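Local structure of importin-95 (Chaetomium thermophilum, 4XRI) at residues C167-D171 / T172-N176; T238-D242 / S243-Q247; M280-D284 / E285-K289; E331-P334 / V335-L339. The protein probably works as a nuclear import receptor of the importin-beta family, a flexible HEAT-repeat protein that carries various cargo proteins and is thought to bind a small GTPase. The protein carries 2 engineered substitutions. All coordinates share one frame; numbering follows the deposited sequence.

Contact 1 of 4, residues C167-D171 / T172-N176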
loop_
_atom_site.group_PDB
_atom_site.type_symbol
_atom_site.label_atom_id
_atom_site.label_comp_id
_atom_site.label_asym_id
_atom_site.label_seq_id
_atom_site.Cartn_x
_atom_site.Cartn_y
_atom_site.Cartn_z
ATOM N N CYS A 167 -25.307 13.185 2.801
ATOM C CA CYS A 167 -24.762 13.055 4.149
ATOM C C CYS A 167 -23.408 12.347 4.186
ATOM O O CYS A 167 -22.621 12.563 5.105
ATOM C CB CYS A 167 -25.753 12.316 5.052
ATOM S SG CYS A 167 -27.152 13.323 5.594
ATOM N N GLU A 168 -23.132 11.505 3.194
ATOM C CA GLU A 168 -21.878 10.756 3.184
ATOM C C GLU A 168 -20.727 11.610 2.669
ATOM O O GLU A 168 -19.560 11.299 2.910
ATOM C CB GLU A 168 -22.000 9.486 2.336
ATOM C CG GLU A 168 -21.928 9.713 0.839
ATOM C CD GLU A 168 -21.867 8.413 0.051
ATOM O OE1 GLU A 168 -22.153 8.440 -1.166
ATOM O OE2 GLU A 168 -21.528 7.367 0.644
ATOM N N THR A 169 -21.065 12.681 1.958
ATOM C CA THR A 169 -20.062 13.565 1.377
ATOM C C THR A 169 -19.172 14.162 2.456
ATOM O O THR A 169 -19.610 14.985 3.258
ATOM C CB THR A 169 -20.703 14.703 0.566
ATOM O OG1 THR A 169 -21.487 14.150 -0.499
ATOM C CG2 THR A 169 -19.628 15.609 -0.018
ATOM N N GLN A 170 -17.915 13.737 2.457
ATOM C CA GLN A 170 -16.952 14.151 3.466
ATOM C C GLN A 170 -16.431 15.556 3.182
ATOM O O GLN A 170 -15.285 15.739 2.777
ATOM C CB GLN A 170 -15.804 13.144 3.526
ATOM C CG GLN A 170 -16.240 11.734 3.156
ATOM C CD GLN A 170 -15.116 10.725 3.240
ATOM O OE1 GLN A 170 -14.368 10.529 2.281
ATOM N NE2 GLN A 170 -14.994 10.072 4.389
ATOM N N ASP A 171 -17.295 16.542 3.394
ATOM C CA ASP A 171 -16.956 17.942 3.177
ATOM C C ASP A 171 -17.437 18.771 4.364
ATOM O O ASP A 171 -18.620 18.758 4.696
ATOM C CB ASP A 171 -17.571 18.447 1.868
ATOM C CG ASP A 171 -17.194 19.884 1.561
ATOM O OD1 ASP A 171 -16.051 20.117 1.114
ATOM O OD2 ASP A 171 -18.043 20.777 1.757
ATOM N N THR A 172 -16.507 19.482 4.999
ATOM C CA THR A 172 -16.779 20.199 6.242
ATOM C C THR A 172 -17.911 21.215 6.119
ATOM O O THR A 172 -18.795 21.281 6.976
ATOM C CB THR A 172 -15.514 20.928 6.744
ATOM O OG1 THR A 172 -14.503 19.964 7.062
ATOM C CG2 THR A 172 -15.821 21.753 7.985
ATOM N N ASP A 173 -17.883 22.007 5.053
ATOM C CA ASP A 173 -18.879 23.054 4.864
ATOM C C ASP A 173 -20.271 22.478 4.615
ATOM O O ASP A 173 -21.264 22.993 5.130
ATOM C CB ASP A 173 -18.469 23.974 3.713
ATOM C CG ASP A 173 -17.118 24.626 3.948
ATOM O OD1 ASP A 173 -16.621 24.562 5.093
ATOM O OD2 ASP A 173 -16.555 25.199 2.994
ATOM N N LEU A 174 -20.341 21.413 3.825
ATOM C CA LEU A 174 -21.616 20.758 3.558
ATOM C C LEU A 174 -22.189 20.141 4.832
ATOM O O LEU A 174 -23.372 20.311 5.133
ATOM C CB LEU A 174 -21.457 19.688 2.481
ATOM C CG LEU A 174 -22.708 18.882 2.134
ATOM C CD1 LEU A 174 -23.835 19.800 1.686
ATOM C CD2 LEU A 174 -22.399 17.857 1.060
ATOM N N ARG A 175 -21.341 19.426 5.567
ATOM C CA ARG A 175 -21.718 18.851 6.857
ATOM C C ARG A 175 -22.299 19.918 7.776
ATOM O O ARG A 175 -23.375 19.742 8.346
ATOM C CB ARG A 175 -20.512 18.183 7.528
ATOM C CG ARG A 175 -20.130 16.831 6.953
ATOM C CD ARG A 175 -21.225 15.791 7.170
ATOM N NE ARG A 175 -20.675 14.469 7.461
ATOM C CZ ARG A 175 -20.067 13.696 6.566
ATOM N NH1 ARG A 175 -19.923 14.105 5.315
ATOM N NH2 ARG A 175 -19.598 12.511 6.923
ATOM N N ASN A 176 -21.578 21.029 7.898
ATOM C CA ASN A 176 -21.983 22.137 8.752
ATOM C C ASN A 176 -23.308 22.745 8.311
ATOM O O ASN A 176 -24.111 23.165 9.142
ATOM C CB ASN A 176 -20.899 23.214 8.774
ATOM C CG ASN A 176 -21.243 24.366 9.696
ATOM O OD1 ASN A 176 -21.741 24.163 10.804
ATOM N ND2 ASN A 176 -20.982 25.586 9.239
#
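Asp171 caps the first turn of helix 172-178: its OD2 accepts from Leu174 N at 3.2 Å. Leu174 N approaches Asp171 OD2 from its anti side, 23° out of the carboxylate plane. CG lies opposite the backbone N (chi1 -177°), a torsion that carries the carboxylate forward over the amides of the new turn. The main chain of the same residue starts the regular helix bonding, with Asp171 O accepting from Arg175 N at 2.9 Å. With an alanine here the amide of Leu174 would probably be left without its side-chain acceptor and the helix start less firmly fixed. Asp171 OD2 and Asp173 OD2 are 4.8 Å apart, like charges whose repulsion the helix N-terminus may partly offset.

Arg175 reaches back to the end of helix 153-168 by bending at chi2 and chi3. Cys167 O sits over the centre of one guanidinium face, 3.2 Å from Arg175 CZ, while NH2 makes a salt bridge with Glu215. The modelled approach of NH1 to Thr169 O is too close to be trusted. On the apolar side Leu174 CD2 packs on Thr169 CB at 3.6 Å and on its methyl CG2, the two side chains crossing at about a right angle; Thr169 OG1 is hydrogen-bonded to Phe165 O. Together these groups close the tight link between helices 153-168 and 172-178. Leu174 also packs on Leu132, and Cys167 and Arg175 both rest on Phe216 of helix 214-217.

Contact 2 of 4, residues T238-D242 / S243-Q247; sequences TQAQD and SRIQQ. With SO4 (sulfate ion), chain D.
Gln246 NE2 donates to Thr238 O across the loop leading into helix 243-260, a nearly straight bond (169°) whose 2.5 Å is unusually short and doubtful as an exact length. The oxygen lies in the plane of the Gln246 amide, and Gln246 CG lies against both carbonyls, Thr238 O and Ala240 O. Cut back to an alanine, this position would probably leave Thr238 O without its side-chain donor and a gap between the loop and the helix. Close packing continues at Asp242, whose OD2 accepts from Ile245 N at 3.0 Å through its anti lone pair. With chi1 at -177° the carboxylate swings over the first helical turn, and Asp242 OD2 comes within 3.3 Å of Ile245 CG1. Beside it, Ile245 CG2 meets Ala240 CB at 3.7 Å, and both side chains rest on Arg203 of helix 200-212. Along the helix Gln247 NE2 donates to Ser243 OG at 2.9 Å, a hydroxyl also hydrogen-bonded to Asp284.

The outer side is looser. Gln241 is exposed and offers its backbone N to sulfate O4 in a weak bond of 3.4 Å; the ion, probably from the crystallisation liquor, is also held by Arg203 NH1. Arg244 turns its guanidinium away from the loop. This is an aspartate N-cap at a short helix-to-helix loop, one of the turns linking successive helices in the all-helical HEAT-repeat solenoid.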
loop_
_atom_site.group_PDB
_atom_site.type_symbol
_atom_site.label_atom_id
_atom_site.label_comp_id
_atom_site.label_asym_id
_atom_site.label_seq_id
_atom_site.Cartn_x
_atom_site.Cartn_y
_atom_site.Cartn_z
ATOM N N THR A 238 -31.186 -6.683 10.813
ATOM C CA THR A 238 -30.305 -7.819 10.543
ATOM C C THR A 238 -31.078 -9.136 10.550
ATOM O O THR A 238 -30.642 -10.127 9.962
ATOM C CB THR A 238 -29.153 -7.921 11.566
ATOM O OG1 THR A 238 -29.690 -8.098 12.882
ATOM C CG2 THR A 238 -28.284 -6.680 11.531
ATOM N N GLN A 239 -32.224 -9.143 11.220
ATOM C CA GLN A 239 -33.047 -10.343 11.293
ATOM C C GLN A 239 -34.313 -10.202 10.460
ATOM O O GLN A 239 -35.309 -10.885 10.701
ATOM C CB GLN A 239 -33.398 -10.663 12.744
ATOM C CG GLN A 239 -32.292 -11.389 13.482
ATOM C CD GLN A 239 -32.695 -11.806 14.878
ATOM O OE1 GLN A 239 -32.804 -10.974 15.779
ATOM N NE2 GLN A 239 -32.924 -13.101 15.067
ATOM N N ALA A 240 -34.269 -9.309 9.478
ATOM C CA ALA A 240 -35.376 -9.156 8.547
ATOM C C ALA A 240 -35.440 -10.355 7.610
ATOM O O ALA A 240 -34.415 -10.952 7.277
ATOM C CB ALA A 240 -35.236 -7.866 7.760
ATOM N N GLN A 241 -36.649 -10.708 7.189
ATOM C CA GLN A 241 -36.851 -11.867 6.330
ATOM C C GLN A 241 -36.233 -11.640 4.953
ATOM O O GLN A 241 -35.727 -12.569 4.324
ATOM C CB GLN A 241 -38.344 -12.176 6.206
ATOM C CG GLN A 241 -38.670 -13.634 5.942
ATOM C CD GLN A 241 -40.075 -13.995 6.385
ATOM O OE1 GLN A 241 -40.731 -13.224 7.086
ATOM N NE2 GLN A 241 -40.542 -15.169 5.980
ATOM N N ASP A 242 -36.262 -10.390 4.504
ATOM C CA ASP A 242 -35.726 -10.021 3.201
ATOM C C ASP A 242 -34.198 -9.995 3.211
ATOM O O ASP A 242 -33.583 -9.347 4.057
ATOM C CB ASP A 242 -36.274 -8.658 2.772
ATOM C CG ASP A 242 -35.803 -8.247 1.394
ATOM O OD1 ASP A 242 -36.487 -8.582 0.406
ATOM O OD2 ASP A 242 -34.748 -7.586 1.301
ATOM N N SER A 243 -33.597 -10.701 2.257
ATOM C CA SER A 243 -32.146 -10.824 2.167
ATOM C C SER A 243 -31.441 -9.488 1.956
ATOM O O SER A 243 -30.405 -9.222 2.570
ATOM C CB SER A 243 -31.771 -11.780 1.034
ATOM O OG SER A 243 -30.435 -11.569 0.612
ATOM N N ARG A 244 -31.996 -8.658 1.079
ATOM C CA ARG A 244 -31.413 -7.354 0.778
ATOM C C ARG A 244 -31.343 -6.472 2.019
ATOM O O ARG A 244 -30.338 -5.801 2.254
ATOM C CB ARG A 244 -32.211 -6.653 -0.325
ATOM C CG ARG A 244 -31.933 -7.192 -1.716
ATOM C CD ARG A 244 -30.582 -6.714 -2.217
ATOM N NE ARG A 244 -29.978 -7.660 -3.149
ATOM C CZ ARG A 244 -28.838 -7.445 -3.797
ATOM N NH1 ARG A 244 -28.359 -8.365 -4.623
ATOM N NH2 ARG A 244 -28.179 -6.307 -3.621
ATOM N N ILE A 245 -32.413 -6.479 2.809
ATOM C CA ILE A 245 -32.472 -5.682 4.031
ATOM C C ILE A 245 -31.404 -6.136 5.022
ATOM O O ILE A 245 -30.725 -5.311 5.638
ATOM C CB ILE A 245 -33.859 -5.769 4.692
ATOM C CG1 ILE A 245 -34.941 -5.299 3.719
ATOM C CG2 ILE A 245 -33.896 -4.949 5.972
ATOM C CD1 ILE A 245 -36.325 -5.249 4.330
ATOM N N GLN A 246 -31.265 -7.452 5.163
ATOM C CA GLN A 246 -30.214 -8.043 5.986
ATOM C C GLN A 246 -28.840 -7.536 5.571
ATOM O O GLN A 246 -28.045 -7.108 6.409
ATOM C CB GLN A 246 -30.242 -9.572 5.891
ATOM C CG GLN A 246 -31.195 -10.254 6.853
ATOM C CD GLN A 246 -30.833 -11.712 7.079
ATOM O OE1 GLN A 246 -30.814 -12.511 6.145
ATOM N NE2 GLN A 246 -30.528 -12.058 8.323
ATOM N N GLN A 247 -28.575 -7.595 4.270
ATOM C CA GLN A 247 -27.301 -7.155 3.709
ATOM C C GLN A 247 -27.003 -5.699 4.038
ATOM O O GLN A 247 -25.897 -5.366 4.458
ATOM C CB GLN A 247 -27.288 -7.352 2.191
ATOM C CG GLN A 247 -27.323 -8.800 1.754
ATOM C CD GLN A 247 -27.367 -8.950 0.247
ATOM O OE1 GLN A 247 -26.600 -8.312 -0.474
ATOM N NE2 GLN A 247 -28.277 -9.787 -0.238
HETATM S S SO4 D . -39.434 -8.250 9.312
HETATM O O1 SO4 D . -39.540 -7.787 7.933
HETATM O O2 SO4 D . -38.432 -7.456 10.017
HETATM O O3 SO4 D . -40.725 -8.109 9.977
HETATM O O4 SO4 D . -39.040 -9.655 9.315
#

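Contact 3 of 4, residues M280-D284 / E285-K289; sequences MKSDD and EDVAK
Asp284 O accepts from Ala288 N at 3.1 Å, the first regular bond of helix 285-310, with Ala288 N lying in the carbonyl plane. Asp284 is the N-cap of this helix in a short loop between two helices of the HEAT-repeat array. An ST turn leads into it: Ser282 OG, anti to its own backbone N (chi1 173°), accepts from Asp284 N at 3.1 Å.

The capping carboxylate spreads one oxygen over two amides. Asp284 OD1 takes a bond of 3.2 Å from Val287 N, 17° out of the carboxylate plane on its anti side, and a weak, bent one from Asp286 N. OD2 turns to Ser243 of helix 243-260, so both oxygens of the aspartate have partners. Asp286 brings a second negative charge close to OD1, a repulsion the amides at the helix start would probably ease.

Val287 crosses Asp284 at about a right angle, and its CG2 lies 3.5 Å from Ser282 CB. The 3.1 Å approach of Val287 CG1 to Asp284 OD1 is doubtful, since it depends on a nearly eclipsed chi1 (-9°), a sign of strain or of an uncertain rotamer. The methyl CB of Ala288 comes within 3.8 Å of Met280 O, at the end of helix 265-280.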
loop_
_atom_site.group_PDB
_atom_site.type_symbol
_atom_site.label_atom_id
_atom_site.label_comp_id
_atom_site.label_asym_id
_atom_site.label_seq_id
_atom_site.Cartn_x
_atom_site.Cartn_y
_atom_site.Cartn_z
ATOM N N MET A 280 -23.370 -15.234 9.987
ATOM C CA MET A 280 -22.293 -16.027 9.403
ATOM C C MET A 280 -22.781 -17.393 8.934
ATOM O O MET A 280 -22.212 -17.983 8.015
ATOM C CB MET A 280 -21.156 -16.207 10.410
ATOM C CG MET A 280 -20.378 -14.939 10.707
ATOM S SD MET A 280 -19.037 -15.216 11.872
ATOM C CE MET A 280 -18.104 -16.470 11.004
ATOM N N LYS A 281 -23.839 -17.888 9.566
ATOM C CA LYS A 281 -24.361 -19.214 9.258
ATOM C C LYS A 281 -25.529 -19.150 8.276
ATOM O O LYS A 281 -26.208 -20.148 8.040
ATOM C CB LYS A 281 -24.795 -19.920 10.545
ATOM C CG LYS A 281 -23.685 -20.049 11.574
ATOM C CD LYS A 281 -24.190 -20.685 12.857
ATOM C CE LYS A 281 -24.644 -22.114 12.616
ATOM N NZ LYS A 281 -23.508 -23.000 12.240
ATOM N N SER A 282 -25.752 -17.972 7.702
ATOM C CA SER A 282 -26.872 -17.761 6.790
ATOM C C SER A 282 -26.735 -18.554 5.495
ATOM O O SER A 282 -25.628 -18.825 5.031
ATOM C CB SER A 282 -27.014 -16.276 6.466
ATOM O OG SER A 282 -27.997 -16.062 5.468
ATOM N N ASP A 283 -27.873 -18.917 4.914
ATOM C CA ASP A 283 -27.899 -19.640 3.647
ATOM C C ASP A 283 -27.590 -18.706 2.486
ATOM O O ASP A 283 -27.218 -19.149 1.400
ATOM C CB ASP A 283 -29.258 -20.317 3.441
ATOM C CG ASP A 283 -29.541 -21.378 4.486
ATOM O OD1 ASP A 283 -28.577 -22.013 4.965
ATOM O OD2 ASP A 283 -30.726 -21.577 4.830
ATOM N N ASP A 284 -27.755 -17.409 2.722
ATOM C CA ASP A 284 -27.424 -16.396 1.731
ATOM C C ASP A 284 -25.951 -16.029 1.853
ATOM O O ASP A 284 -25.518 -15.510 2.882
ATOM C CB ASP A 284 -28.309 -15.160 1.908
ATOM C CG ASP A 284 -28.071 -14.112 0.836
ATOM O OD1 ASP A 284 -27.035 -13.420 0.892
ATOM O OD2 ASP A 284 -28.931 -13.970 -0.058
ATOM N N GLU A 285 -25.183 -16.300 0.803
ATOM C CA GLU A 285 -23.737 -16.113 0.853
ATOM C C GLU A 285 -23.342 -14.654 1.074
ATOM O O GLU A 285 -22.315 -14.371 1.695
ATOM C CB GLU A 285 -23.083 -16.637 -0.429
ATOM C CG GLU A 285 -21.566 -16.504 -0.442
ATOM C CD GLU A 285 -20.898 -17.426 -1.441
ATOM O OE1 GLU A 285 -21.610 -18.228 -2.080
ATOM O OE2 GLU A 285 -19.659 -17.350 -1.582
ATOM N N ASP A 286 -24.166 -13.731 0.594
ATOM C CA ASP A 286 -23.834 -12.312 0.683
ATOM C C ASP A 286 -23.920 -11.762 2.109
ATOM O O ASP A 286 -23.079 -10.957 2.508
ATOM C CB ASP A 286 -24.735 -11.494 -0.245
ATOM C CG ASP A 286 -24.426 -11.728 -1.711
ATOM O OD1 ASP A 286 -23.315 -11.363 -2.145
ATOM O OD2 ASP A 286 -25.290 -12.273 -2.430
ATOM N N VAL A 287 -24.918 -12.183 2.882
ATOM C CA VAL A 287 -25.011 -11.714 4.264
ATOM C C VAL A 287 -24.014 -12.485 5.119
ATOM O O VAL A 287 -23.514 -11.971 6.122
ATOM C CB VAL A 287 -26.440 -11.855 4.848
ATOM C CG1 VAL A 287 -27.428 -12.241 3.774
ATOM C CG2 VAL A 287 -26.480 -12.843 6.010
ATOM N N ALA A 288 -23.717 -13.714 4.707
ATOM C CA ALA A 288 -22.706 -14.518 5.380
ATOM C C ALA A 288 -21.350 -13.835 5.253
ATOM O O ALA A 288 -20.594 -13.751 6.220
ATOM C CB ALA A 288 -22.654 -15.925 4.801
ATOM N N LYS A 289 -21.059 -13.342 4.052
ATOM C CA LYS A 289 -19.834 -12.588 3.789
ATOM C C LYS A 289 -19.721 -11.360 4.681
ATOM O O LYS A 289 -18.657 -11.068 5.227
ATOM C CB LYS A 289 -19.771 -12.145 2.327
ATOM C CG LYS A 289 -19.395 -13.224 1.330
ATOM C CD LYS A 289 -19.264 -12.613 -0.055
ATOM C CE LYS A 289 -19.103 -13.665 -1.128
ATOM N NZ LYS A 289 -18.982 -13.033 -2.470
#

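Contact 4 of 4, residues E331-P334 / V335-L339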
loop_
_atom_site.group_PDB
_atom_site.type_symbol
_atom_site.label_atom_id
_atom_site.label_comp_id
_atom_site.label_asym_id
_atom_site.label_seq_id
_atom_site.Cartn_x
_atom_site.Cartn_y
_atom_site.Cartn_z
ATOM N N GLU A 331 -17.420 -19.396 19.801
ATOM C CA GLU A 331 -18.615 -19.381 18.969
ATOM C C GLU A 331 -18.290 -19.097 17.504
ATOM O O GLU A 331 -18.834 -19.736 16.601
ATOM C CB GLU A 331 -19.615 -18.344 19.489
ATOM C CG GLU A 331 -19.970 -18.495 20.962
ATOM C CD GLU A 331 -20.820 -19.719 21.253
ATOM O OE1 GLU A 331 -21.299 -20.368 20.297
ATOM O OE2 GLU A 331 -21.012 -20.031 22.447
ATOM N N VAL A 332 -17.392 -18.145 17.274
ATOM C CA VAL A 332 -17.118 -17.651 15.928
ATOM C C VAL A 332 -16.108 -18.508 15.159
ATOM O O VAL A 332 -16.302 -18.792 13.976
ATOM C CB VAL A 332 -16.608 -16.196 15.978
ATOM C CG1 VAL A 332 -16.207 -15.713 14.592
ATOM C CG2 VAL A 332 -17.676 -15.287 16.573
ATOM N N VAL A 333 -15.032 -18.914 15.825
ATOM C CA VAL A 333 -13.971 -19.671 15.160
ATOM C C VAL A 333 -14.451 -21.022 14.596
ATOM O O VAL A 333 -14.118 -21.355 13.456
ATOM C CB VAL A 333 -12.767 -19.911 16.105
ATOM C CG1 VAL A 333 -11.759 -20.855 15.466
ATOM C CG2 VAL A 333 -12.099 -18.588 16.464
ATOM N N PRO A 334 -15.223 -21.808 15.378
ATOM C CA PRO A 334 -15.740 -23.035 14.756
ATOM C C PRO A 334 -16.583 -22.783 13.502
ATOM O O PRO A 334 -16.582 -23.615 12.596
ATOM C CB PRO A 334 -16.596 -23.653 15.867
ATOM C CG PRO A 334 -15.963 -23.191 17.116
ATOM C CD PRO A 334 -15.507 -21.783 16.826
ATOM N N VAL A 335 -17.280 -21.652 13.447
ATOM C CA VAL A 335 -18.079 -21.312 12.274
ATOM C C VAL A 335 -17.178 -20.976 11.090
ATOM O O VAL A 335 -17.443 -21.388 9.959
ATOM C CB VAL A 335 -19.024 -20.124 12.554
ATOM C CG1 VAL A 335 -19.695 -19.661 11.273
ATOM C CG2 VAL A 335 -20.068 -20.513 13.590
ATOM N N LEU A 336 -16.109 -20.231 11.363
ATOM C CA LEU A 336 -15.130 -19.881 10.339
ATOM C C LEU A 336 -14.505 -21.126 9.724
ATOM O O LEU A 336 -14.369 -21.230 8.505
ATOM C CB LEU A 336 -14.038 -18.984 10.924
ATOM C CG LEU A 336 -14.425 -17.530 11.183
ATOM C CD1 LEU A 336 -13.298 -16.814 11.903
ATOM C CD2 LEU A 336 -14.757 -16.842 9.870
ATOM N N LEU A 337 -14.123 -22.065 10.584
ATOM C CA LEU A 337 -13.543 -23.331 10.153
ATOM C C LEU A 337 -14.513 -24.111 9.277
ATOM O O LEU A 337 -14.116 -24.738 8.295
ATOM C CB LEU A 337 -13.137 -24.166 11.370
ATOM C CG LEU A 337 -12.072 -23.498 12.243
ATOM C CD1 LEU A 337 -11.922 -24.201 13.578
ATOM C CD2 LEU A 337 -10.748 -23.467 11.505
ATOM N N GLN A 338 -15.788 -24.063 9.645
ATOM C CA GLN A 338 -16.840 -24.713 8.875
ATOM C C GLN A 338 -16.955 -24.080 7.489
ATOM O O GLN A 338 -17.199 -24.768 6.494
ATOM C CB GLN A 338 -18.175 -24.623 9.618
ATOM C CG GLN A 338 -19.134 -25.755 9.319
ATOM C CD GLN A 338 -20.432 -25.629 10.093
ATOM O OE1 GLN A 338 -20.771 -24.554 10.588
ATOM N NE2 GLN A 338 -21.164 -26.733 10.207
ATOM N N LEU A 339 -16.769 -22.765 7.433
ATOM C CA LEU A 339 -16.859 -22.027 6.178
ATOM C C LEU A 339 -15.668 -22.302 5.269
ATOM O O LEU A 339 -15.742 -22.094 4.059
ATOM C CB LEU A 339 -16.969 -20.526 6.447
ATOM C CG LEU A 339 -18.300 -20.046 7.027
ATOM C CD1 LEU A 339 -18.251 -18.554 7.307
ATOM C CD2 LEU A 339 -19.445 -20.381 6.078
#
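Val333 and Leu337 lie side by side one turn apart on helix 324-340, as do Val332 and Leu336, in an amphipathic helix of the HEAT-repeat array that carries a proline within it. Each valine sets CG1 anti to its backbone N (chi1 175° for Val332), which sends that methyl forward along the helix toward the leucine four residues on. Both leucines hold CG on the other side, anti to the carbonyl carbon, with chi2 extended, and reach back to meet it. Val333 CG1 thus touches Leu337 CD1 at 3.8 Å, and the Val332 CG1 to Leu336 CD1 contact is a little longer at 4.1 Å. The two pairs face different neighbours: Val332 lies on Trp295 and Leu336 on Met280 and Cys361, while Val333 meets Val377 and Leu337 meets Phe380.

Pro334 has no N-H to give the preceding turn, and the helix is kinked there. Its own carbonyl still accepts from Gln338 N, the donor tilted 33° from the carbonyl plane. Val332 O is shared: Leu336 N donates to it at 3.0 Å, and Val335 N adds a weak bond at a poor angle (120°). Val335 N stands 4.0 Å from Glu331 O, too far for the usual helical bond, while the methyl CG2 of Val335 comes within 3.3 Å of that same oxygen.

Contacts 1, 2 and 3 repeat one device, an aspartate capping a helix after a short loop, while contact 4 lies within a helix. The last three form a chain of touching neighbours. Contacts 2 and 3, centres 11 Å apart, are joined by a probable hydrogen bond between Ser243 OG and Asp284 OD2 at 2.9 Å, so the cap of helix 285-310 is tied to the first turn of helix 243-260. Contacts 3 and 4, centres 13 Å apart, meet through Met280, whose CE packs 3.6 Å from both Leu336 CD2 and Val335 CG1. Contact 1 stands apart, its nearest atoms about 14 Å from contact 2. The sulfate binds at the outer loop of contact 2.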